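Local structure of putative beta-glucosidase (Bifidobacterium adolescentis, 5WAB) at residues P83-I86 against H87-G90; T216-R220 against D221-Y225; V608-K611 against A612-A616; A596-K599 against H600-K603. The protein hydrolyses beta-glucosidic linkages as a family 3 glycoside hydrolase, and may also release terminal alpha-L-arabinopyranosyl units from ginsenoside Rb2. One frame throughout, in Å; residues are numbered along the deposited sequence.

Contact 1. Residues P83-I86 against H87-G90; sequences PELI and HQVG
Val89 packs back against the turn before it: its CG2 methyl lies 3.4 Å from Leu85 O, and its CB rests near the carbonyl oxygen of Ile86. CG1 stands anti to the backbone N (chi1 177°), which leaves CG2 beside that nitrogen and next to Leu85 O. This is the tight side. Val89 N bonds Leu85 O at 3.0 Å and Gly90 N bonds Ile86 O at 3.1 Å, both fairly straight. Round at the start of the turn, His87 N makes the short bond, 2.7 Å to Pro83 O, while its CB leans on that same oxygen at 3.3 Å. Leu85, Ile86 and Val89 are buried, Ile86 against Glu135 and Ile139 of helix 129-144, Leu85 and Val89 against helix 301-313. The eight residues form the opening turns of helix 83-99, which leads to strand 102-106 in the parallel sheet of the TIM-barrel-clan domain; Asn82 OD1, just ahead of the helix, accepts from Leu85 N. The solvent side is looser. Gln88 N reaches Glu84 O only weakly, and the Gln88 side chain runs out extended past Val307, with CB 3.3 Å from Leu85 O. Glu84 points its carboxylate off the helix to a salt bridge with Arg606.

Contact 2. Residues T216-R220 against D221-Y225; sequences TDVLR and DEWGY
One face of the Trp223 indole carries Val218: methyl CG1 sits 3.7 Å from the centroid of the six-membered ring, 22° off its normal, a CH-pi contact displaced toward the rim. Leu219 CD1 comes to the same ring obliquely, 4.0 Å from CE3. At the second flat group, Tyr225, Arg220 CG lies at the edge near the ring plane, and Leu219 runs alongside, Leu219 CG 3.6 Å from Tyr225 CD2. The setting is the C-terminal end of helix 212-222, wound wide into pi-type turns, where the chain heads for barrel strand 228-230. Asp221 N therefore reaches Thr216 O, five residues back, at 2.9 Å, and Trp223 N reaches Val218 O at 3.0 Å, each donor lying almost on the line of the C=O bond. Thr216 O also accepts from Arg220 N. Gly224 then leaves helical geometry with positive phi, and Tyr225 N closes the turn on Leu219 O at 3.1 Å. Trp223 CG lies beside its backbone N (chi1 -64°), which lays the indole against Val218; beyond, it packs on Phe184 and Glu185. An alanine here would strip the cover from Val218 CG1 and is likely to leave a gap between this helix end and helix 182-190. Tyr225 OH has both Ile228 O and Pro193 O as acceptors for its one proton, and Arg220 NH1 is held by Gly246 O. One water links the two residues, accepting from Arg220 NE at 2.8 Å and donating to Tyr225 O at 3.0 Å.

Contact 3. Residues V608-K611 against A612-A616; sequences VFLK and AGESA
Ala616 CB meets two apolar side chains at once, Val608 CG1 and Leu610 CD2, each 3.8 Å away. Leu610 reaches across with CG anti to its carbonyl carbon (chi1 -64°); its CD1 meanwhile comes within 4.0 Å of Glu614 O. Nearer the bend, the extended Glu614 side chain lies back over Lys611, its CD 4.1 Å from Lys611 CB and OE1 3.8 Å from Lys611 N. The two charged ends do not pair, for Lys611 NZ stays 5.9 Å from Glu614 OE2 as the extended lysine chain leads away, touching Asp579. A type II beta turn from Lys611 to Glu614 reverses the chain. Its closing bond, Glu614 N to Lys611 O, is 3.0 Å long, with the donor 40° above the carbonyl plane, and Gly613 takes the positive-phi third position, where a CB would jam against the preceding carbonyl oxygen. The strands on either side do not pair with each other: in this fibronectin type III-like sandwich the turn carries the chain from one sheet to the other, so the side chains meet at the margin of the space between the sheets. Backbone bonds hold each strand to its own sheet, Val608 with Glu582 and Leu610 with Ala580 on one, Glu614 with Asn574 and Ala616 with Val572 on the other. Asp579 OD1 accepts from Ala612 N, and Asn574 ND2 donates to Leu610 O. Phe609 faces the other way, onto Asn82 and Glu314.

Contact 4. Residues A596-K599 against H600-K603; sequences ARPK and HELK
Arg597 looks toward Glu601 without gripping it: NH2 stops 4.0 Å from OE2, beyond a salt bridge, with the guanidinium and carboxylate planes turned 89° to each other. A bend at chi3 (62°) brings the head round, and a water in the guanidinium plane, at its edge, takes the NE hydrogen at 3.3 Å and donates weakly to Glu601 OE2. Pro598 follows, its ring laid obliquely against the same carboxylate, Pro598 CD at 3.4 Å and Pro598 CG at 3.6 Å from Glu601 OE2; it also touches Phe525 and Thr533. Lys599 turns the chain, its own amine leading off to the outside. His600 CG falls between the backbone N and the carbonyl carbon (chi1 58°), the crowded position, and the ring stacks on Tyr587 with ND1 bonded to Glu647 and NE2 to Asp532. Two acidic partners on opposite ring nitrogens would probably favour a protonated imidazole. From Glu601 on, the chain is strand 601-610 of the fibronectin type III-like domain, paired with strand 580-590. Glu601 OE1 is salt-bridged to Arg529, so its negative charge already has a direct mate, and Arg597 adds only a water-mediated, longer-range attraction on the OE2 side.

Overall arrangement
Each contact is local, a turn or two of chain, so none nests in or crosses another; they follow in series. From the N terminus, contact 1 starts helix 83-99 and contact 2 finishes helix 212-222, both in the N-terminal family 3 domain, of the TIM-barrel clan, their nearest atoms about 17 Å apart. The chain then passes through the C-terminal family 3 domain before reaching the fibronectin type III-like part. There contact 4 leads into strand 601-610 and contact 3 leaves it, turning to the other sheet, with about 30 Å between their centres. That strand bridges the domains through Arg606, salt-bridged to Glu84, and Phe609 on Asn82; the nearest atoms of contacts 1 and 4 are about 10 Å apart.

Contact 1. Residues P83-I86 against H87-G90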
loop_
_atom_site.group_PDB
_atom_site.type_symbol
_atom_site.label_atom_id
_atom_site.label_comp_id
_atom_site.label_asym_id
_atom_site.label_seq_id
_atom_site.Cartn_x
_atom_site.Cartn_y
_atom_site.Cartn_z
ATOM N N PRO A 83 10.639 -4.228 3.912
ATOM C CA PRO A 83 9.753 -5.140 4.655
ATOM C C PRO A 83 10.171 -5.356 6.096
ATOM O O PRO A 83 9.302 -5.498 6.965
ATOM C CB PRO A 83 9.833 -6.439 3.842
ATOM C CG PRO A 83 10.176 -5.978 2.451
ATOM C CD PRO A 83 11.092 -4.806 2.636
ATOM N N GLU A 84 11.471 -5.358 6.387
ATOM C CA GLU A 84 11.896 -5.566 7.764
ATOM C C GLU A 84 11.438 -4.415 8.652
ATOM O O GLU A 84 10.930 -4.638 9.755
ATOM C CB GLU A 84 13.418 -5.733 7.833
ATOM C CG GLU A 84 13.966 -6.999 7.165
ATOM C CD GLU A 84 14.104 -6.855 5.650
ATOM O OE1 GLU A 84 13.981 -5.720 5.147
ATOM O OE2 GLU A 84 14.334 -7.870 4.963
ATOM N N LEU A 85 11.554 -3.179 8.168
ATOM C CA LEU A 85 11.078 -2.039 8.945
ATOM C C LEU A 85 9.561 -2.061 9.095
ATOM O O LEU A 85 9.034 -1.746 10.168
ATOM C CB LEU A 85 11.536 -0.736 8.290
ATOM C CG LEU A 85 10.954 0.573 8.825
ATOM C CD1 LEU A 85 11.382 0.794 10.251
ATOM C CD2 LEU A 85 11.391 1.737 7.947
ATOM N N ILE A 86 8.844 -2.445 8.034
ATOM C CA ILE A 86 7.392 -2.569 8.118
ATOM C C ILE A 86 7.007 -3.681 9.089
ATOM O O ILE A 86 6.059 -3.541 9.875
ATOM C CB ILE A 86 6.811 -2.808 6.713
ATOM C CG1 ILE A 86 7.187 -1.647 5.784
ATOM C CG2 ILE A 86 5.300 -3.049 6.781
ATOM C CD1 ILE A 86 6.891 -1.904 4.328
ATOM N N HIS A 87 7.756 -4.789 9.073
ATOM C CA HIS A 87 7.528 -5.858 10.035
ATOM C C HIS A 87 7.706 -5.355 11.455
ATOM O O HIS A 87 7.035 -5.827 12.378
ATOM C CB HIS A 87 8.487 -7.018 9.759
ATOM C CG HIS A 87 8.293 -8.195 10.663
ATOM N ND1 HIS A 87 8.744 -8.218 11.965
ATOM C CD2 HIS A 87 7.698 -9.392 10.450
ATOM C CE1 HIS A 87 8.434 -9.379 12.515
ATOM N NE2 HIS A 87 7.798 -10.109 11.616
ATOM N N GLN A 88 8.595 -4.386 11.638
ATOM C CA GLN A 88 8.871 -3.830 12.953
ATOM C C GLN A 88 7.755 -2.898 13.417
ATOM O O GLN A 88 7.425 -2.871 14.609
ATOM C CB GLN A 88 10.212 -3.108 12.901
ATOM C CG GLN A 88 10.767 -2.685 14.227
ATOM C CD GLN A 88 12.204 -2.231 14.111
ATOM O OE1 GLN A 88 12.826 -2.360 13.053
ATOM N NE2 GLN A 88 12.747 -1.706 15.203
ATOM N N VAL A 89 7.181 -2.117 12.493
ATOM C CA VAL A 89 5.988 -1.324 12.793
ATOM C C VAL A 89 4.836 -2.215 13.251
ATOM O O VAL A 89 4.074 -1.856 14.158
ATOM C CB VAL A 89 5.588 -0.475 11.567
ATOM C CG1 VAL A 89 4.303 0.287 11.844
ATOM C CG2 VAL A 89 6.701 0.483 11.184
ATOM N N GLY A 90 4.671 -3.376 12.616
ATOM C CA GLY A 90 3.590 -4.269 13.003
ATOM C C GLY A 90 3.737 -4.796 14.418
ATOM O O GLY A 90 2.756 -4.887 15.165
#

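Contact 2. Residues T216-R220 against D221-Y225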
loop_
_atom_site.group_PDB
_atom_site.type_symbol
_atom_site.label_atom_id
_atom_site.label_comp_id
_atom_site.label_asym_id
_atom_site.label_seq_id
_atom_site.Cartn_x
_atom_site.Cartn_y
_atom_site.Cartn_z
ATOM N N THR A 216 -14.435 -18.185 -1.493
ATOM C CA THR A 216 -14.253 -19.617 -1.291
ATOM C C THR A 216 -13.439 -20.248 -2.411
ATOM O O THR A 216 -12.397 -20.847 -2.133
ATOM C CB THR A 216 -15.615 -20.315 -1.158
ATOM O OG1 THR A 216 -16.337 -19.751 -0.059
ATOM C CG2 THR A 216 -15.426 -21.816 -0.906
ATOM N N ASP A 217 -13.876 -20.122 -3.669
ATOM C CA ASP A 217 -13.157 -20.741 -4.783
ATOM C C ASP A 217 -11.715 -20.251 -4.854
ATOM O O ASP A 217 -10.777 -21.054 -4.886
ATOM C CB ASP A 217 -13.874 -20.451 -6.102
ATOM C CG ASP A 217 -15.251 -21.072 -6.163
ATOM O OD1 ASP A 217 -15.624 -21.758 -5.196
ATOM O OD2 ASP A 217 -15.960 -20.879 -7.174
ATOM N N VAL A 218 -11.522 -18.935 -4.891
ATOM C CA VAL A 218 -10.178 -18.373 -5.002
ATOM C C VAL A 218 -9.476 -18.370 -3.652
ATOM O O VAL A 218 -8.423 -18.994 -3.473
ATOM C CB VAL A 218 -10.233 -16.947 -5.582
ATOM C CG1 VAL A 218 -8.868 -16.296 -5.472
ATOM C CG2 VAL A 218 -10.717 -16.960 -7.027
ATOM N N LEU A 219 -10.062 -17.670 -2.682
ATOM C CA LEU A 219 -9.363 -17.375 -1.436
ATOM C C LEU A 219 -8.966 -18.649 -0.696
ATOM O O LEU A 219 -7.816 -18.793 -0.259
ATOM C CB LEU A 219 -10.243 -16.477 -0.563
ATOM C CG LEU A 219 -9.711 -16.037 0.800
ATOM C CD1 LEU A 219 -8.420 -15.241 0.653
ATOM C CD2 LEU A 219 -10.765 -15.227 1.531
ATOM N N ARG A 220 -9.886 -19.609 -0.587
ATOM C CA ARG A 220 -9.650 -20.798 0.224
ATOM C C ARG A 220 -9.257 -22.026 -0.589
ATOM O O ARG A 220 -8.246 -22.666 -0.283
ATOM C CB ARG A 220 -10.895 -21.111 1.060
ATOM C CG ARG A 220 -11.171 -20.082 2.147
ATOM C CD ARG A 220 -12.492 -20.357 2.800
ATOM N NE ARG A 220 -12.664 -19.639 4.053
ATOM C CZ ARG A 220 -13.423 -18.559 4.182
ATOM N NH1 ARG A 220 -14.050 -18.066 3.118
ATOM N NH2 ARG A 220 -13.551 -17.970 5.364
ATOM N N ASP A 221 -10.025 -22.368 -1.628
ATOM C CA ASP A 221 -9.751 -23.607 -2.353
ATOM C C ASP A 221 -8.477 -23.526 -3.185
ATOM O O ASP A 221 -7.769 -24.529 -3.316
ATOM C CB ASP A 221 -10.943 -23.991 -3.231
ATOM C CG ASP A 221 -12.167 -24.398 -2.414
ATOM O OD1 ASP A 221 -12.011 -24.718 -1.214
ATOM O OD2 ASP A 221 -13.282 -24.420 -2.980
ATOM N N GLU A 222 -8.162 -22.357 -3.744
ATOM C CA GLU A 222 -6.966 -22.198 -4.567
ATOM C C GLU A 222 -5.766 -21.703 -3.762
ATOM O O GLU A 222 -4.676 -22.270 -3.863
ATOM C CB GLU A 222 -7.246 -21.236 -5.729
ATOM C CG GLU A 222 -8.312 -21.714 -6.703
ATOM C CD GLU A 222 -8.554 -20.728 -7.828
ATOM O OE1 GLU A 222 -7.686 -19.861 -8.053
ATOM O OE2 GLU A 222 -9.614 -20.811 -8.480
ATOM N N TRP A 223 -5.943 -20.654 -2.962
ATOM C CA TRP A 223 -4.820 -20.049 -2.252
ATOM C C TRP A 223 -4.528 -20.690 -0.897
ATOM O O TRP A 223 -3.433 -20.488 -0.358
ATOM C CB TRP A 223 -5.069 -18.552 -2.039
ATOM C CG TRP A 223 -5.159 -17.729 -3.292
ATOM C CD1 TRP A 223 -4.908 -18.140 -4.570
ATOM C CD2 TRP A 223 -5.520 -16.344 -3.380
ATOM N NE1 TRP A 223 -5.088 -17.094 -5.448
ATOM C CE2 TRP A 223 -5.463 -15.981 -4.741
ATOM C CE3 TRP A 223 -5.882 -15.373 -2.440
ATOM C CZ2 TRP A 223 -5.765 -14.689 -5.184
ATOM C CZ3 TRP A 223 -6.179 -14.089 -2.884
ATOM C CH2 TRP A 223 -6.122 -13.762 -4.243
ATOM N N GLY A 224 -5.465 -21.446 -0.325
ATOM C CA GLY A 224 -5.239 -22.035 0.982
ATOM C C GLY A 224 -5.371 -21.088 2.157
ATOM O O GLY A 224 -4.670 -21.252 3.157
ATOM N N TYR A 225 -6.248 -20.093 2.063
ATOM C CA TYR A 225 -6.476 -19.190 3.184
ATOM C C TYR A 225 -7.111 -19.952 4.341
ATOM O O TYR A 225 -8.133 -20.626 4.173
ATOM C CB TYR A 225 -7.370 -18.031 2.756
ATOM C CG TYR A 225 -7.727 -17.079 3.875
ATOM C CD1 TYR A 225 -6.739 -16.395 4.574
ATOM C CD2 TYR A 225 -9.049 -16.854 4.225
ATOM C CE1 TYR A 225 -7.061 -15.529 5.592
ATOM C CE2 TYR A 225 -9.380 -15.982 5.236
ATOM C CZ TYR A 225 -8.383 -15.325 5.918
ATOM O OH TYR A 225 -8.713 -14.458 6.931
HETATM O O HOH W 1 -10.588 -19.995 5.838
#

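Contact 3. Residues V608-K611 against A612-A616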
loop_
_atom_site.group_PDB
_atom_site.type_symbol
_atom_site.label_atom_id
_atom_site.label_comp_id
_atom_site.label_asym_id
_atom_site.label_seq_id
_atom_site.Cartn_x
_atom_site.Cartn_y
_atom_site.Cartn_z
ATOM N N VAL A 608 19.482 -1.725 0.657
ATOM C CA VAL A 608 20.773 -1.988 1.280
ATOM C C VAL A 608 21.303 -0.694 1.879
ATOM O O VAL A 608 21.403 0.324 1.186
ATOM C CB VAL A 608 21.784 -2.561 0.271
ATOM C CG1 VAL A 608 23.045 -2.978 0.981
ATOM C CG2 VAL A 608 21.184 -3.730 -0.483
ATOM N N PHE A 609 21.651 -0.739 3.160
ATOM C CA PHE A 609 22.277 0.384 3.844
ATOM C C PHE A 609 23.790 0.220 3.738
ATOM O O PHE A 609 24.339 -0.799 4.174
ATOM C CB PHE A 609 21.817 0.429 5.302
ATOM C CG PHE A 609 20.312 0.388 5.464
ATOM C CD1 PHE A 609 19.628 -0.824 5.436
ATOM C CD2 PHE A 609 19.580 1.556 5.623
ATOM C CE1 PHE A 609 18.250 -0.871 5.573
ATOM C CE2 PHE A 609 18.196 1.517 5.761
ATOM C CZ PHE A 609 17.532 0.304 5.736
ATOM N N LEU A 610 24.458 1.207 3.148
ATOM C CA LEU A 610 25.887 1.134 2.877
ATOM C C LEU A 610 26.579 2.397 3.364
ATOM O O LEU A 610 26.147 3.509 3.039
ATOM C CB LEU A 610 26.151 0.955 1.380
ATOM C CG LEU A 610 25.649 -0.330 0.730
ATOM C CD1 LEU A 610 25.773 -0.225 -0.778
ATOM C CD2 LEU A 610 26.447 -1.510 1.252
ATOM N N LYS A 611 27.636 2.226 4.153
ATOM C CA LYS A 611 28.484 3.358 4.490
ATOM C C LYS A 611 29.337 3.765 3.294
ATOM O O LYS A 611 29.400 3.079 2.270
ATOM C CB LYS A 611 29.382 3.059 5.687
ATOM C CG LYS A 611 28.648 2.871 6.987
ATOM C CD LYS A 611 29.650 2.740 8.114
ATOM C CE LYS A 611 28.970 2.577 9.458
ATOM N NZ LYS A 611 29.965 2.497 10.568
ATOM N N ALA A 612 30.005 4.905 3.449
ATOM C CA ALA A 612 30.825 5.477 2.387
ATOM C C ALA A 612 31.890 4.490 1.928
ATOM O O ALA A 612 32.710 4.026 2.727
ATOM C CB ALA A 612 31.468 6.774 2.875
ATOM N N GLY A 613 31.860 4.150 0.641
ATOM C CA GLY A 613 32.827 3.252 0.057
ATOM C C GLY A 613 32.467 1.786 0.113
ATOM O O GLY A 613 33.107 0.983 -0.580
ATOM N N GLU A 614 31.458 1.410 0.893
ATOM C CA GLU A 614 31.108 0.007 1.044
ATOM C C GLU A 614 30.365 -0.517 -0.175
ATOM O O GLU A 614 29.705 0.230 -0.906
ATOM C CB GLU A 614 30.246 -0.222 2.283
ATOM C CG GLU A 614 31.003 -0.198 3.594
ATOM C CD GLU A 614 30.212 -0.834 4.724
ATOM O OE1 GLU A 614 29.067 -1.279 4.476
ATOM O OE2 GLU A 614 30.742 -0.896 5.855
ATOM N N SER A 615 30.487 -1.823 -0.389
ATOM C CA SER A 615 29.776 -2.519 -1.442
ATOM C C SER A 615 29.069 -3.718 -0.836
ATOM O O SER A 615 29.403 -4.175 0.257
ATOM C CB SER A 615 30.715 -2.975 -2.564
ATOM O OG SER A 615 31.584 -3.999 -2.112
ATOM N N ALA A 616 28.081 -4.222 -1.562
ATOM C CA ALA A 616 27.309 -5.358 -1.088
ATOM C C ALA A 616 26.859 -6.196 -2.271
ATOM O O ALA A 616 26.450 -5.660 -3.307
ATOM C CB ALA A 616 26.090 -4.917 -0.276
#

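Contact 4. Residues A596-K599 against H600-K603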
loop_
_atom_site.group_PDB
_atom_site.type_symbol
_atom_site.label_atom_id
_atom_site.label_comp_id
_atom_site.label_asym_id
_atom_site.label_seq_id
_atom_site.Cartn_x
_atom_site.Cartn_y
_atom_site.Cartn_z
ATOM N N ALA A 596 -1.369 -9.494 -24.644
ATOM C CA ALA A 596 -0.787 -8.179 -24.409
ATOM C C ALA A 596 -0.182 -8.116 -23.011
ATOM O O ALA A 596 -0.810 -8.531 -22.030
ATOM C CB ALA A 596 -1.848 -7.096 -24.581
ATOM N N ARG A 597 1.046 -7.614 -22.923
ATOM C CA ARG A 597 1.772 -7.518 -21.667
ATOM C C ARG A 597 2.502 -6.185 -21.591
ATOM O O ARG A 597 2.957 -5.662 -22.615
ATOM C CB ARG A 597 2.781 -8.667 -21.511
ATOM C CG ARG A 597 2.182 -10.056 -21.689
ATOM C CD ARG A 597 3.085 -11.112 -21.085
ATOM N NE ARG A 597 3.231 -10.910 -19.647
ATOM C CZ ARG A 597 4.071 -11.593 -18.883
ATOM N NH1 ARG A 597 4.845 -12.523 -19.422
ATOM N NH2 ARG A 597 4.143 -11.339 -17.584
ATOM N N PRO A 598 2.611 -5.608 -20.394
ATOM C CA PRO A 598 3.437 -4.408 -20.219
ATOM C C PRO A 598 4.885 -4.678 -20.594
ATOM O O PRO A 598 5.365 -5.812 -20.542
ATOM C CB PRO A 598 3.306 -4.098 -18.724
ATOM C CG PRO A 598 2.041 -4.788 -18.304
ATOM C CD PRO A 598 1.948 -6.015 -19.144
ATOM N N LYS A 599 5.598 -3.607 -20.958
ATOM C CA LYS A 599 6.983 -3.784 -21.379
ATOM C C LYS A 599 7.808 -4.435 -20.276
ATOM O O LYS A 599 8.620 -5.327 -20.544
ATOM C CB LYS A 599 7.607 -2.451 -21.793
ATOM C CG LYS A 599 8.930 -2.630 -22.532
ATOM C CD LYS A 599 9.367 -1.362 -23.243
ATOM C CE LYS A 599 9.969 -0.364 -22.261
ATOM N NZ LYS A 599 10.373 0.908 -22.918
ATOM N N HIS A 600 7.614 -4.012 -19.027
ATOM C CA HIS A 600 8.254 -4.699 -17.917
ATOM C C HIS A 600 7.385 -4.574 -16.671
ATOM O O HIS A 600 6.514 -3.706 -16.583
ATOM C CB HIS A 600 9.673 -4.165 -17.658
ATOM C CG HIS A 600 9.734 -2.699 -17.367
ATOM N ND1 HIS A 600 10.878 -2.084 -16.909
ATOM C CD2 HIS A 600 8.793 -1.729 -17.451
ATOM C CE1 HIS A 600 10.642 -0.797 -16.729
ATOM N NE2 HIS A 600 9.384 -0.556 -17.051
ATOM N N GLU A 601 7.640 -5.459 -15.705
ATOM C CA GLU A 601 6.927 -5.494 -14.434
ATOM C C GLU A 601 7.915 -5.752 -13.308
ATOM O O GLU A 601 8.861 -6.527 -13.471
ATOM C CB GLU A 601 5.837 -6.573 -14.433
ATOM C CG GLU A 601 4.696 -6.325 -15.414
ATOM C CD GLU A 601 3.578 -7.345 -15.281
ATOM O OE1 GLU A 601 3.303 -7.770 -14.137
ATOM O OE2 GLU A 601 2.962 -7.699 -16.315
ATOM N N LEU A 602 7.701 -5.091 -12.170
ATOM C CA LEU A 602 8.575 -5.283 -11.019
ATOM C C LEU A 602 8.428 -6.696 -10.466
ATOM O O LEU A 602 7.317 -7.135 -10.150
ATOM C CB LEU A 602 8.251 -4.262 -9.929
ATOM C CG LEU A 602 9.131 -4.410 -8.689
ATOM C CD1 LEU A 602 10.501 -3.790 -8.942
ATOM C CD2 LEU A 602 8.468 -3.800 -7.486
ATOM N N LYS A 603 9.557 -7.403 -10.319
ATOM C CA LYS A 603 9.553 -8.778 -9.827
ATOM C C LYS A 603 10.544 -9.016 -8.691
ATOM O O LYS A 603 10.787 -10.173 -8.333
ATOM C CB LYS A 603 9.821 -9.769 -10.966
ATOM C CG LYS A 603 8.690 -9.843 -11.988
ATOM C CD LYS A 603 7.373 -10.286 -11.345
ATOM C CE LYS A 603 6.271 -10.422 -12.385
ATOM N NZ LYS A 603 4.998 -10.924 -11.791
HETATM O O HOH W 2 0.790 -9.080 -18.433
HETATM O O HOH W 3 4.631 -8.083 -18.063
#